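Local coordinates for sensor protein (Bacillus halodurans, PDB 3O5Y) that probably acts as a two-component sensor histidine kinase that autophosphorylates from ATP, this piece being its GAF domain, probably a sensory module, at residues Y62-L76 with L94-R108. Sequence-based numbering, arbitrary orientation.
Sequences YWSALDQRQTIFRSL and LKSILVIPIYSKNKR. With ACT (acetate ion), chain C.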
loop_
_atom_site.group_PDB
_atom_site.type_symbol
_atom_site.label_atom_id
_atom_site.label_comp_id
_atom_site.label_asym_id
_atom_site.label_seq_id
_atom_site.Cartn_x
_atom_site.Cartn_y
_atom_site.Cartn_z
ATOM N N TYR A 62 -4.378 -3.354 6.553
ATOM C CA TYR A 62 -4.737 -2.284 5.626
ATOM C C TYR A 62 -5.956 -1.463 6.116
ATOM O O TYR A 62 -5.926 -0.232 6.086
ATOM C CB TYR A 62 -4.970 -2.823 4.205
ATOM C CG TYR A 62 -3.774 -3.506 3.535
ATOM C CD1 TYR A 62 -3.936 -4.212 2.336
ATOM C CD2 TYR A 62 -2.503 -3.466 4.101
ATOM C CE1 TYR A 62 -2.861 -4.829 1.712
ATOM C CE2 TYR A 62 -1.416 -4.085 3.486
ATOM C CZ TYR A 62 -1.596 -4.751 2.282
ATOM O OH TYR A 62 -0.526 -5.370 1.670
ATOM N N TRP A 63 -7.009 -2.135 6.584
ATOM C CA TRP A 63 -8.166 -1.421 7.135
ATOM C C TRP A 63 -7.830 -0.684 8.417
ATOM O O TRP A 63 -8.415 0.360 8.720
ATOM C CB TRP A 63 -9.328 -2.368 7.389
ATOM C CG TRP A 63 -10.175 -2.543 6.203
ATOM C CD1 TRP A 63 -10.203 -3.613 5.381
ATOM C CD2 TRP A 63 -11.095 -1.594 5.663
ATOM N NE1 TRP A 63 -11.116 -3.425 4.373
ATOM C CE2 TRP A 63 -11.678 -2.187 4.517
ATOM C CE3 TRP A 63 -11.506 -0.306 6.049
ATOM C CZ2 TRP A 63 -12.653 -1.542 3.747
ATOM C CZ3 TRP A 63 -12.462 0.338 5.285
ATOM C CH2 TRP A 63 -13.029 -0.285 4.141
ATOM N N SER A 64 -6.874 -1.216 9.167
ATOM C CA SER A 64 -6.459 -0.579 10.395
ATOM C C SER A 64 -5.820 0.787 10.103
ATOM O O SER A 64 -6.067 1.759 10.817
ATOM C CB SER A 64 -5.516 -1.508 11.147
ATOM O OG SER A 64 -5.120 -0.919 12.358
ATOM N N ALA A 65 -5.028 0.861 9.033
ATOM C CA ALA A 65 -4.421 2.110 8.591
ATOM C C ALA A 65 -5.485 3.102 8.128
ATOM O O ALA A 65 -5.423 4.280 8.454
ATOM C CB ALA A 65 -3.430 1.844 7.475
ATOM N N LEU A 66 -6.462 2.606 7.374
ATOM C CA LEU A 66 -7.572 3.420 6.920
ATOM C C LEU A 66 -8.431 3.920 8.074
ATOM O O LEU A 66 -8.810 5.093 8.081
ATOM C CB LEU A 66 -8.445 2.659 5.925
ATOM C CG LEU A 66 -8.039 2.587 4.463
ATOM C CD1 LEU A 66 -8.968 1.649 3.741
ATOM C CD2 LEU A 66 -8.062 3.963 3.801
ATOM N N ASP A 67 -8.755 3.044 9.029
ATOM C CA ASP A 67 -9.607 3.442 10.159
ATOM C C ASP A 67 -8.906 4.465 11.049
ATOM O O ASP A 67 -9.516 5.448 11.462
ATOM C CB ASP A 67 -10.072 2.232 10.997
ATOM C CG ASP A 67 -11.058 1.317 10.248
ATOM O OD1 ASP A 67 -11.793 1.790 9.347
ATOM O OD2 ASP A 67 -11.105 0.098 10.577
ATOM N N GLN A 68 -7.626 4.227 11.330
ATOM C CA GLN A 68 -6.821 5.090 12.214
ATOM C C GLN A 68 -6.385 6.378 11.515
ATOM O O GLN A 68 -5.941 7.321 12.163
ATOM C CB GLN A 68 -5.547 4.361 12.686
ATOM C CG GLN A 68 -5.724 3.272 13.745
ATOM C CD GLN A 68 -4.395 2.563 14.079
ATOM O OE1 GLN A 68 -4.321 1.328 14.083
ATOM N NE2 GLN A 68 -3.341 3.348 14.347
ATOM N N ARG A 69 -6.475 6.398 10.191
ATOM C CA ARG A 69 -5.955 7.513 9.405
ATOM C C ARG A 69 -4.473 7.759 9.686
ATOM O O ARG A 69 -4.008 8.901 9.755
ATOM C CB ARG A 69 -6.801 8.778 9.618
ATOM C CG ARG A 69 -7.985 8.867 8.670
ATOM C CD ARG A 69 -8.902 10.016 9.049
ATOM N NE ARG A 69 -9.559 10.608 7.885
ATOM C CZ ARG A 69 -10.637 10.106 7.279
ATOM N NH1 ARG A 69 -11.154 10.741 6.224
ATOM N NH2 ARG A 69 -11.203 8.977 7.716
ATOM N N GLN A 70 -3.733 6.663 9.826
ATOM C CA GLN A 70 -2.326 6.722 10.199
ATOM C C GLN A 70 -1.480 5.753 9.365
ATOM O O GLN A 70 -1.953 4.693 8.944
ATOM C CB GLN A 70 -2.182 6.410 11.692
ATOM C CG GLN A 70 -0.978 7.059 12.342
ATOM C CD GLN A 70 -0.698 6.518 13.742
ATOM O OE1 GLN A 70 0.402 6.009 14.027
ATOM N NE2 GLN A 70 -1.698 6.615 14.623
ATOM N N THR A 71 -0.233 6.127 9.121
ATOM C CA THR A 71 0.705 5.231 8.489
ATOM C C THR A 71 1.151 4.169 9.490
ATOM O O THR A 71 1.551 4.482 10.613
ATOM C CB THR A 71 1.913 6.001 7.940
ATOM O OG1 THR A 71 1.484 6.828 6.858
ATOM C CG2 THR A 71 2.978 5.060 7.435
ATOM N N ILE A 72 1.074 2.909 9.080
ATOM C CA ILE A 72 1.450 1.819 9.961
ATOM C C ILE A 72 2.654 1.069 9.422
ATOM O O ILE A 72 2.702 0.716 8.255
ATOM C CB ILE A 72 0.298 0.834 10.183
ATOM C CG1 ILE A 72 -0.842 1.535 10.928
ATOM C CG2 ILE A 72 0.798 -0.391 10.960
ATOM C CD1 ILE A 72 -2.082 0.679 11.158
ATOM N N PHE A 73 3.626 0.834 10.291
ATOM C CA PHE A 73 4.728 -0.022 9.955
ATOM C C PHE A 73 4.663 -1.345 10.720
ATOM O O PHE A 73 4.452 -1.363 11.923
ATOM C CB PHE A 73 6.051 0.663 10.253
ATOM C CG PHE A 73 7.221 -0.243 10.093
ATOM C CD1 PHE A 73 7.727 -0.516 8.826
ATOM C CD2 PHE A 73 7.791 -0.873 11.209
ATOM C CE1 PHE A 73 8.815 -1.370 8.666
ATOM C CE2 PHE A 73 8.872 -1.727 11.068
ATOM C CZ PHE A 73 9.393 -1.981 9.800
ATOM N N ARG A 74 4.895 -2.445 10.012
ATOM C CA ARG A 74 4.914 -3.741 10.657
ATOM C C ARG A 74 6.023 -4.622 10.135
ATOM O O ARG A 74 6.167 -4.829 8.936
ATOM C CB ARG A 74 3.560 -4.445 10.516
ATOM C CG ARG A 74 3.090 -5.072 11.808
ATOM C CD ARG A 74 2.304 -4.098 12.729
ATOM N NE ARG A 74 1.022 -4.716 13.040
ATOM C CZ ARG A 74 -0.053 -4.078 13.490
ATOM N NH1 ARG A 74 -1.177 -4.762 13.699
ATOM N NH2 ARG A 74 -0.014 -2.768 13.732
ATOM N N SER A 75 6.815 -5.111 11.069
ATOM C CA SER A 75 7.770 -6.173 10.837
ATOM C C SER A 75 6.998 -7.483 10.604
ATOM O O SER A 75 6.036 -7.782 11.319
ATOM C CB SER A 75 8.666 -6.292 12.073
ATOM O OG SER A 75 9.934 -6.807 11.748
ATOM N N LEU A 76 7.398 -8.255 9.600
ATOM C CA LEU A 76 6.685 -9.482 9.264
ATOM C C LEU A 76 7.304 -10.704 9.961
ATOM O O LEU A 76 6.925 -11.847 9.697
ATOM C CB LEU A 76 6.674 -9.683 7.745
ATOM C CG LEU A 76 5.449 -9.409 6.860
ATOM C CD1 LEU A 76 4.597 -8.286 7.371
ATOM C CD2 LEU A 76 5.887 -9.122 5.437
ATOM N N LEU A 94 8.713 -11.052 1.736
ATOM C CA LEU A 94 8.831 -9.746 2.342
ATOM C C LEU A 94 9.024 -9.902 3.835
ATOM O O LEU A 94 8.473 -10.815 4.432
ATOM C CB LEU A 94 7.603 -8.896 2.035
ATOM C CG LEU A 94 7.340 -8.646 0.552
ATOM C CD1 LEU A 94 5.973 -7.958 0.345
ATOM C CD2 LEU A 94 8.483 -7.846 -0.079
ATOM N N LYS A 95 9.802 -9.010 4.438
ATOM C CA LYS A 95 10.082 -9.095 5.867
ATOM C C LYS A 95 9.536 -7.894 6.635
ATOM O O LYS A 95 9.587 -7.846 7.864
ATOM C CB LYS A 95 11.588 -9.263 6.104
ATOM C CG LYS A 95 12.096 -10.664 5.758
ATOM C CD LYS A 95 13.475 -10.958 6.382
ATOM C CE LYS A 95 13.870 -12.446 6.212
ATOM N NZ LYS A 95 12.846 -13.389 6.788
ATOM N N SER A 96 8.969 -6.948 5.895
ATOM C CA SER A 96 8.657 -5.626 6.409
ATOM C C SER A 96 7.580 -5.023 5.525
ATOM O O SER A 96 7.649 -5.144 4.314
ATOM C CB SER A 96 9.927 -4.786 6.338
ATOM O OG SER A 96 9.665 -3.419 6.525
ATOM N N ILE A 97 6.582 -4.380 6.121
ATOM C CA ILE A 97 5.545 -3.722 5.340
ATOM C C ILE A 97 5.240 -2.320 5.884
ATOM O O ILE A 97 5.119 -2.122 7.108
ATOM C CB ILE A 97 4.265 -4.631 5.162
ATOM C CG1 ILE A 97 3.420 -4.164 3.971
ATOM C CG2 ILE A 97 3.433 -4.749 6.444
ATOM C CD1 ILE A 97 3.973 -4.614 2.613
ATOM N N LEU A 98 5.182 -1.348 4.973
ATOM C CA LEU A 98 4.753 0.011 5.286
ATOM C C LEU A 98 3.419 0.246 4.572
ATOM O O LEU A 98 3.304 0.040 3.375
ATOM C CB LEU A 98 5.791 1.024 4.809
ATOM C CG LEU A 98 5.457 2.490 5.080
ATOM C CD1 LEU A 98 5.443 2.735 6.594
ATOM C CD2 LEU A 98 6.418 3.437 4.378
ATOM N N VAL A 99 2.410 0.639 5.329
ATOM C CA VAL A 99 1.051 0.718 4.857
ATOM C C VAL A 99 0.620 2.186 4.987
ATOM O O VAL A 99 0.474 2.728 6.080
ATOM C CB VAL A 99 0.122 -0.240 5.683
ATOM C CG1 VAL A 99 -1.280 -0.235 5.121
ATOM C CG2 VAL A 99 0.671 -1.668 5.693
ATOM N N ILE A 100 0.469 2.844 3.854
ATOM C CA ILE A 100 0.052 4.218 3.841
ATOM C C ILE A 100 -1.383 4.292 3.363
ATOM O O ILE A 100 -1.643 3.965 2.212
ATOM C CB ILE A 100 0.928 5.041 2.860
ATOM C CG1 ILE A 100 2.404 4.908 3.251
ATOM C CG2 ILE A 100 0.440 6.523 2.825
ATOM C CD1 ILE A 100 3.370 5.722 2.385
ATOM N N PRO A 101 -2.309 4.725 4.236
ATOM C CA PRO A 101 -3.691 4.924 3.800
ATOM C C PRO A 101 -3.753 6.146 2.885
ATOM O O PRO A 101 -3.145 7.168 3.172
ATOM C CB PRO A 101 -4.440 5.200 5.102
ATOM C CG PRO A 101 -3.405 5.865 5.997
ATOM C CD PRO A 101 -2.063 5.260 5.594
ATOM N N ILE A 102 -4.457 6.031 1.770
ATOM C CA ILE A 102 -4.550 7.145 0.839
ATOM C C ILE A 102 -5.878 7.849 1.047
ATOM O O ILE A 102 -6.929 7.262 0.830
ATOM C CB ILE A 102 -4.441 6.660 -0.589
ATOM C CG1 ILE A 102 -3.125 5.901 -0.764
ATOM C CG2 ILE A 102 -4.483 7.832 -1.535
ATOM C CD1 ILE A 102 -3.239 4.849 -1.830
ATOM N N TYR A 103 -5.838 9.087 1.514
ATOM C CA TYR A 103 -7.069 9.869 1.614
ATOM C C TYR A 103 -6.986 11.296 1.125
ATOM O O TYR A 103 -5.947 11.933 1.206
ATOM C CB TYR A 103 -7.740 9.776 2.997
ATOM C CG TYR A 103 -6.950 10.201 4.211
ATOM C CD1 TYR A 103 -7.400 11.255 5.020
ATOM C CD2 TYR A 103 -5.809 9.509 4.614
ATOM C CE1 TYR A 103 -6.692 11.644 6.197
ATOM C CE2 TYR A 103 -5.088 9.890 5.775
ATOM C CZ TYR A 103 -5.537 10.957 6.556
ATOM O OH TYR A 103 -4.836 11.326 7.688
ATOM N N SER A 104 -8.109 11.783 0.617
ATOM C CA SER A 104 -8.224 13.160 0.173
ATOM C C SER A 104 -8.948 13.974 1.228
ATOM O O SER A 104 -9.318 13.458 2.287
ATOM C CB SER A 104 -9.040 13.207 -1.099
ATOM O OG SER A 104 -10.394 13.077 -0.750
ATOM N N LYS A 105 -9.169 15.250 0.933
ATOM C CA LYS A 105 -9.897 16.120 1.854
ATOM C C LYS A 105 -11.337 15.644 2.072
ATOM O O LYS A 105 -11.937 15.942 3.095
ATOM C CB LYS A 105 -9.892 17.550 1.318
ATOM C CG LYS A 105 -10.601 17.675 -0.010
ATOM C CD LYS A 105 -10.733 19.095 -0.438
ATOM C CE LYS A 105 -11.765 19.205 -1.545
ATOM N NZ LYS A 105 -11.920 20.605 -1.859
ATOM N N ASN A 106 -11.883 14.909 1.102
ATOM C CA ASN A 106 -13.276 14.450 1.154
ATOM C C ASN A 106 -13.452 13.044 1.687
ATOM O O ASN A 106 -14.357 12.804 2.485
ATOM C CB ASN A 106 -13.919 14.477 -0.229
ATOM C CG ASN A 106 -14.097 15.866 -0.761
ATOM O OD1 ASN A 106 -14.588 16.768 -0.062
ATOM N ND2 ASN A 106 -13.697 16.061 -2.019
ATOM N N LYS A 107 -12.620 12.109 1.217
ATOM C CA LYS A 107 -12.835 10.679 1.495
ATOM C C LYS A 107 -11.551 9.849 1.539
ATOM O O LYS A 107 -10.474 10.303 1.127
ATOM C CB LYS A 107 -13.774 10.079 0.440
ATOM C CG LYS A 107 -13.139 10.060 -0.962
ATOM C CD LYS A 107 -14.056 9.424 -2.002
ATOM C CE LYS A 107 -13.413 9.483 -3.381
ATOM N NZ LYS A 107 -13.886 8.339 -4.210
ATOM N N ARG A 108 -11.684 8.628 2.050
ATOM C CA ARG A 108 -10.645 7.619 1.921
ATOM C C ARG A 108 -10.697 7.121 0.507
ATOM O O ARG A 108 -11.774 6.926 -0.051
ATOM C CB ARG A 108 -10.914 6.450 2.844
ATOM C CG ARG A 108 -11.042 6.817 4.279
ATOM C CD ARG A 108 -12.217 6.087 4.835
ATOM N NE ARG A 108 -11.880 5.467 6.102
ATOM C CZ ARG A 108 -12.550 4.449 6.628
ATOM N NH1 ARG A 108 -12.159 3.937 7.794
ATOM N NH2 ARG A 108 -13.607 3.942 5.980
HETATM C C ACT C . -1.312 -7.642 -0.973
HETATM O O ACT C . -1.874 -8.270 -0.020
HETATM O OXT ACT C . -0.979 -6.433 -0.785
HETATM C CH3 ACT C . -1.071 -8.341 -2.271
#
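Val99 points its two methyls at helix 62-68: with CG1 anti to the backbone N (chi1 -176°), that methyl reaches Tyr62 CD2 at 3.6 Å and also meets Ala65 CB, while CG2 lies near Tyr62 CE2. The Tyr62 ring crosses the valine at about a right angle, and its OH, at the far end, donates to OXT of an acetate, probably from the crystallisation liquor, in the ring plane (2.7 Å) and also bonds Ser113. Replacing Tyr62 by an alanine is likely to open a gap beside Val99 and take one hydrogen-bond partner each from the acetate and Ser113. Two residues along the strand, Pro101 packs its ring against the last turn of helix 62-68, CB 4.0 Å from Leu66 CD2 and CG close to the carbonyl O of Ala65. Arg108 bends back over Leu66, whose CB sits over one face of the guanidinium; NH1 meets Asp67 OD1 at 2.7 Å in a salt bridge with nearly coplanar groups, though its hydrogen bond is weak, with an N-H...O angle of 123°. Beside it, Arg69 lays CG over a face of the Tyr103 ring, a CH-pi contact 4.1 Å from the centroid. Beyond the turn, Ile72 and Arg74 form hydrogen-bonded antiparallel pairs with Val99 and Ile97, and Phe73 brings its ring edge to Ser96 OG. Strand 72-75 thus forms one edge of the antiparallel GAF sheet; strand 96-103 pairs on its other side with strand 108-116, helix 61-68 covers the face bearing Ile97 and Val99, with Leu61 touching both, and helix 124-142 packs against Leu98 and Ile100.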